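Local structure of DNA helicase RecQ (Deinococcus radiodurans, 2RHF) at residues A[12-15]-A[16-20]; A[69-72]-A[73-77]. The protein probably couples ATP hydrolysis to the unwinding of duplex DNA in the 3'-5' direction, the present chain being its third, C-terminal HRDC domain. One frame throughout, in Å; residues are numbered along the deposited sequence.

Interaction 1. Residues A[12-15]-A[16-20]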
loop_
_atom_site.group_PDB
_atom_site.type_symbol
_atom_site.label_atom_id
_atom_site.label_comp_id
_atom_site.label_asym_id
_atom_site.label_seq_id
_atom_site.Cartn_x
_atom_site.Cartn_y
_atom_site.Cartn_z
ATOM N N ARG A 12 -1.016 7.020 0.299
ATOM C CA ARG A 12 -0.996 7.889 1.472
ATOM C C ARG A 12 -2.387 8.024 2.090
ATOM O O ARG A 12 -2.533 8.038 3.314
ATOM C CB ARG A 12 -0.452 9.271 1.119
ATOM C CG ARG A 12 1.055 9.308 1.021
ATOM C CD ARG A 12 1.624 10.728 0.945
ATOM N NE ARG A 12 3.072 10.651 1.143
ATOM C CZ ARG A 12 3.953 10.350 0.187
ATOM N NH1 ARG A 12 3.556 10.170 -1.064
ATOM N NH2 ARG A 12 5.240 10.247 0.480
ATOM N N GLU A 13 -3.411 8.128 1.241
ATOM C CA GLU A 13 -4.796 8.197 1.705
ATOM C C GLU A 13 -5.188 6.903 2.402
ATOM O O GLU A 13 -5.826 6.920 3.459
ATOM C CB GLU A 13 -5.727 8.504 0.529
ATOM C CG GLU A 13 -5.554 9.946 0.041
ATOM C CD GLU A 13 -6.168 10.240 -1.322
ATOM O OE1 GLU A 13 -6.557 9.310 -2.058
ATOM O OE2 GLU A 13 -6.237 11.441 -1.672
ATOM N N LEU A 14 -4.805 5.772 1.823
ATOM C CA LEU A 14 -5.062 4.481 2.454
ATOM C C LEU A 14 -4.358 4.413 3.804
ATOM O O LEU A 14 -4.946 3.993 4.814
ATOM C CB LEU A 14 -4.592 3.340 1.570
ATOM C CG LEU A 14 -4.631 1.968 2.249
ATOM C CD1 LEU A 14 -6.043 1.567 2.674
ATOM C CD2 LEU A 14 -4.030 0.923 1.355
ATOM N N ARG A 15 -3.091 4.805 3.837
ATOM C CA ARG A 15 -2.330 4.746 5.078
ATOM C C ARG A 15 -3.020 5.558 6.187
ATOM O O ARG A 15 -3.105 5.096 7.327
ATOM C CB ARG A 15 -0.894 5.191 4.837
ATOM C CG ARG A 15 0.004 5.063 6.079
ATOM C CD ARG A 15 1.465 5.180 5.737
ATOM N NE ARG A 15 1.798 6.503 5.208
ATOM C CZ ARG A 15 3.011 6.853 4.793
ATOM N NH1 ARG A 15 4.021 5.984 4.852
ATOM N NH2 ARG A 15 3.223 8.066 4.334
ATOM N N ARG A 16 -3.560 6.732 5.845
ATOM C CA ARG A 16 -4.308 7.528 6.832
ATOM C C ARG A 16 -5.558 6.818 7.340
ATOM O O ARG A 16 -5.872 6.903 8.526
ATOM C CB ARG A 16 -4.639 8.909 6.286
ATOM C CG ARG A 16 -3.434 9.796 6.100
ATOM C CD ARG A 16 -3.799 11.099 5.379
ATOM N NE ARG A 16 -2.616 11.696 4.757
ATOM C CZ ARG A 16 -2.520 12.049 3.477
ATOM N NH1 ARG A 16 -3.556 11.910 2.644
ATOM N NH2 ARG A 16 -1.388 12.575 3.031
ATOM N N GLU A 17 -6.266 6.108 6.455
ATOM C CA GLU A 17 -7.426 5.313 6.886
ATOM C C GLU A 17 -6.997 4.230 7.861
ATOM O O GLU A 17 -7.634 4.011 8.896
ATOM C CB GLU A 17 -8.124 4.667 5.692
ATOM C CG GLU A 17 -8.726 5.662 4.729
ATOM C CD GLU A 17 -9.328 5.029 3.482
ATOM O OE1 GLU A 17 -9.166 3.810 3.252
ATOM O OE2 GLU A 17 -9.980 5.788 2.722
ATOM N N LEU A 18 -5.917 3.527 7.521
ATOM C CA LEU A 18 -5.426 2.443 8.356
ATOM C C LEU A 18 -4.935 2.950 9.709
ATOM O O LEU A 18 -5.147 2.310 10.737
ATOM C CB LEU A 18 -4.333 1.666 7.630
ATOM C CG LEU A 18 -4.792 0.953 6.345
ATOM C CD1 LEU A 18 -3.596 0.374 5.627
ATOM C CD2 LEU A 18 -5.843 -0.124 6.613
HETATM N N MSE A 19 -4.301 4.117 9.712
HETATM C CA MSE A 19 -3.889 4.763 10.969
HETATM C C MSE A 19 -5.102 5.015 11.873
HETATM O O MSE A 19 -5.073 4.739 13.076
HETATM C CB MSE A 19 -3.215 6.094 10.675
HETATM C CG MSE A 19 -1.825 5.999 10.062
HETATM SE SE MSE A 19 -1.243 7.709 9.386
HETATM C CE MSE A 19 -1.237 8.716 11.051
ATOM N N LYS A 20 -6.170 5.548 11.289
ATOM C CA LYS A 20 -7.383 5.858 12.043
ATOM C C LYS A 20 -8.001 4.575 12.612
ATOM O O LYS A 20 -8.431 4.544 13.780
ATOM C CB LYS A 20 -8.382 6.615 11.152
ATOM C CG LYS A 20 -9.698 7.015 11.836
ATOM C CD LYS A 20 -10.698 7.599 10.824
ATOM C CE LYS A 20 -12.095 7.751 11.434
ATOM N NZ LYS A 20 -13.169 7.935 10.405
HETATM O O HOH W 1 -4.902 13.280 -0.212
#
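The carbonyls of R12, E13, L14 and R15 each take the amide four residues on, at R16, E17, L18 and M19, giving one unbroken run of alpha-helix in which the straightest bond, L18 N to L14 O (2.9 Å), makes an N-H...O angle of 164°. Of the side chains, the leucines and R15 are buried, R16 and E17 are exposed, and R12, E13 and M19 lie between. R16 folds back over the preceding turn: with CG beside its own backbone N (chi1 -68°) and the chain extended to NE, the guanidinium reaches the level of R12 and E13. One face of it lies over R12 CB, which is 3.9 Å from R16 NH2, while R16 NH1 comes obliquely to E13 CG at 3.8 Å. The E13 carboxylate stands at 63° to the guanidinium plane and makes no direct ion pair, since E13 OE2 and R16 NH1 are 5.1 Å apart. A water spans them, donating to E13 OE2 at 2.7 Å and accepting only a weak bond from R16 NH1. The buried L14 and L18 meet obliquely, L14 CG against L18 CD1 at 3.9 Å, and both leucines also press on R66 of helix 57-76. The exposed E17 brings OE1 near L14 CD1 but has its salt bridge with R66. R15, its chain bent at chi3, sends NH1 to F30 O and N32 OD1. M19, a selenomethionine here, brings its SE to 3.8 Å from R15 O. The chemistry thus differs between the two arginines: exposed R16 is steadied by aliphatic contact and loosely by water, its attraction to E13 probably softened by solvent, while buried R15 has its charge met by oxygen acceptors beyond this helix.

Interaction 2. Residues A[69-72]-A[73-77]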
loop_
_atom_site.group_PDB
_atom_site.type_symbol
_atom_site.label_atom_id
_atom_site.label_comp_id
_atom_site.label_asym_id
_atom_site.label_seq_id
_atom_site.Cartn_x
_atom_site.Cartn_y
_atom_site.Cartn_z
ATOM N N ASP A 69 -6.525 -2.904 -3.704
ATOM C CA ASP A 69 -7.709 -2.146 -4.098
ATOM C C ASP A 69 -7.358 -0.668 -4.329
ATOM O O ASP A 69 -7.875 -0.048 -5.263
ATOM C CB ASP A 69 -8.788 -2.349 -3.018
ATOM C CG ASP A 69 -10.045 -1.524 -3.236
ATOM O OD1 ASP A 69 -10.525 -1.394 -4.389
ATOM O OD2 ASP A 69 -10.581 -1.056 -2.204
ATOM N N ALA A 70 -6.495 -0.093 -3.492
ATOM C CA ALA A 70 -6.058 1.285 -3.715
ATOM C C ALA A 70 -5.355 1.420 -5.079
ATOM O O ALA A 70 -5.652 2.325 -5.864
ATOM C CB ALA A 70 -5.143 1.754 -2.590
ATOM N N ILE A 71 -4.436 0.505 -5.359
ATOM C CA ILE A 71 -3.725 0.506 -6.625
ATOM C C ILE A 71 -4.705 0.343 -7.796
ATOM O O ILE A 71 -4.633 1.087 -8.779
ATOM C CB ILE A 71 -2.644 -0.594 -6.611
ATOM C CG1 ILE A 71 -1.519 -0.200 -5.633
ATOM C CG2 ILE A 71 -2.078 -0.837 -8.016
ATOM C CD1 ILE A 71 -0.598 -1.333 -5.252
ATOM N N ASN A 72 -5.625 -0.614 -7.694
ATOM C CA ASN A 72 -6.588 -0.846 -8.761
ATOM C C ASN A 72 -7.516 0.318 -8.988
ATOM O O ASN A 72 -7.883 0.613 -10.123
ATOM C CB ASN A 72 -7.384 -2.113 -8.486
ATOM C CG ASN A 72 -6.564 -3.353 -8.717
ATOM O OD1 ASN A 72 -5.704 -3.365 -9.583
ATOM N ND2 ASN A 72 -6.817 -4.390 -7.952
ATOM N N THR A 73 -7.888 1.004 -7.915
ATOM C CA THR A 73 -8.770 2.152 -8.040
ATOM C C THR A 73 -8.099 3.238 -8.880
ATOM O O THR A 73 -8.743 3.878 -9.723
ATOM C CB THR A 73 -9.198 2.672 -6.652
ATOM O OG1 THR A 73 -9.955 1.656 -5.982
ATOM C CG2 THR A 73 -10.077 3.910 -6.776
ATOM N N VAL A 74 -6.807 3.447 -8.654
ATOM C CA VAL A 74 -6.047 4.408 -9.451
ATOM C C VAL A 74 -5.850 3.924 -10.889
ATOM O O VAL A 74 -6.058 4.681 -11.836
ATOM C CB VAL A 74 -4.690 4.716 -8.786
ATOM C CG1 VAL A 74 -3.813 5.572 -9.715
ATOM C CG2 VAL A 74 -4.911 5.391 -7.443
ATOM N N LEU A 75 -5.430 2.676 -11.064
ATOM C CA LEU A 75 -5.106 2.197 -12.413
ATOM C C LEU A 75 -6.332 2.088 -13.304
ATOM O O LEU A 75 -6.243 2.350 -14.504
ATOM C CB LEU A 75 -4.399 0.855 -12.356
ATOM C CG LEU A 75 -3.011 0.836 -11.725
ATOM C CD1 LEU A 75 -2.482 -0.572 -11.667
ATOM C CD2 LEU A 75 -2.049 1.743 -12.448
ATOM N N ASP A 76 -7.463 1.685 -12.729
ATOM C CA ASP A 76 -8.683 1.442 -13.501
ATOM C C ASP A 76 -9.643 2.617 -13.520
ATOM O O ASP A 76 -10.384 2.781 -14.486
ATOM C CB ASP A 76 -9.415 0.199 -12.986
ATOM C CG ASP A 76 -8.677 -1.093 -13.290
ATOM O OD1 ASP A 76 -7.809 -1.082 -14.197
ATOM O OD2 ASP A 76 -8.985 -2.113 -12.625
ATOM N N GLY A 77 -9.693 3.399 -12.448
ATOM C CA GLY A 77 -10.678 4.490 -12.336
ATOM C C GLY A 77 -12.105 4.010 -12.146
ATOM O O GLY A 77 -13.067 4.736 -12.419
#
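T73 and D69 cross obliquely on the outer surface of the last helix, whereas I71 and L75, on its inner side, lie alongside one another and point the same way. The threonine illustrates how a hydroxyl can turn back on its own helix. With OG1 beside the backbone N (chi1 -63°), T73 donates its hydroxyl to D69 O at 2.8 Å, and the same carbonyl accepts T73 N at 2.9 Å. The two donors come from opposite faces of the carbonyl plane, the hydroxyl standing 35° out of it, so one oxygen is gripped twice by one residue. The D69 carboxylate leans toward this site, but OD1 stays 3.5 Å from T73 OG1. For the apolar pair, I71 presents its CG2 branch, the one anti to its N, to L75 CD1 at 3.7 Å. L75 CG lies 3.4 Å from I71 O, the oxygen that accepts its own amide. A serine at L75 would probably leave I71 CG2 without its methyl neighbour and open a gap against Q42 and R44. V74 CG2 rests 3.5 Å from A70 O. Beyond it, N72 O takes the amide of D76 at 2.8 Å, while the N72 side chain turns elsewhere, its OD1 accepting from R44. G77, at positive phi (70°), still gives its amide to T73 O as the chain ends. Placed in the HRDC fold, this is the C-terminal end of helix 57-76. I71 and V74 lean on L7 of helix 4-22, V74 also on D6 and A10, and I71 and L75 reach the P43 and Q42 to R44 region after helix 32-41, leaving D69, T73 and D76 on the outer surface.

In the fold
From the N terminus, the chain first forms interaction 1 in the second half of helix 4-22 and reaches interaction 2 only at the end of helix 57-76. Each joins adjoining turns of a single helix, so neither closes a loop; they stand in series, neither nested nor crossed, with centres about 16 Å apart. The two helices nevertheless meet: L14 CD2 of interaction 1 packs on A70 CB of interaction 2 at 4.2 Å. Side chains of 12-20 also touch helices 26-29 and 32-41, whereas 69-77 returns to the start of helix 4-22. The first and last HRDC helices touch at several levels, L14 and L18 against 63-67 and D6, L7 and A10 against I71 and V74.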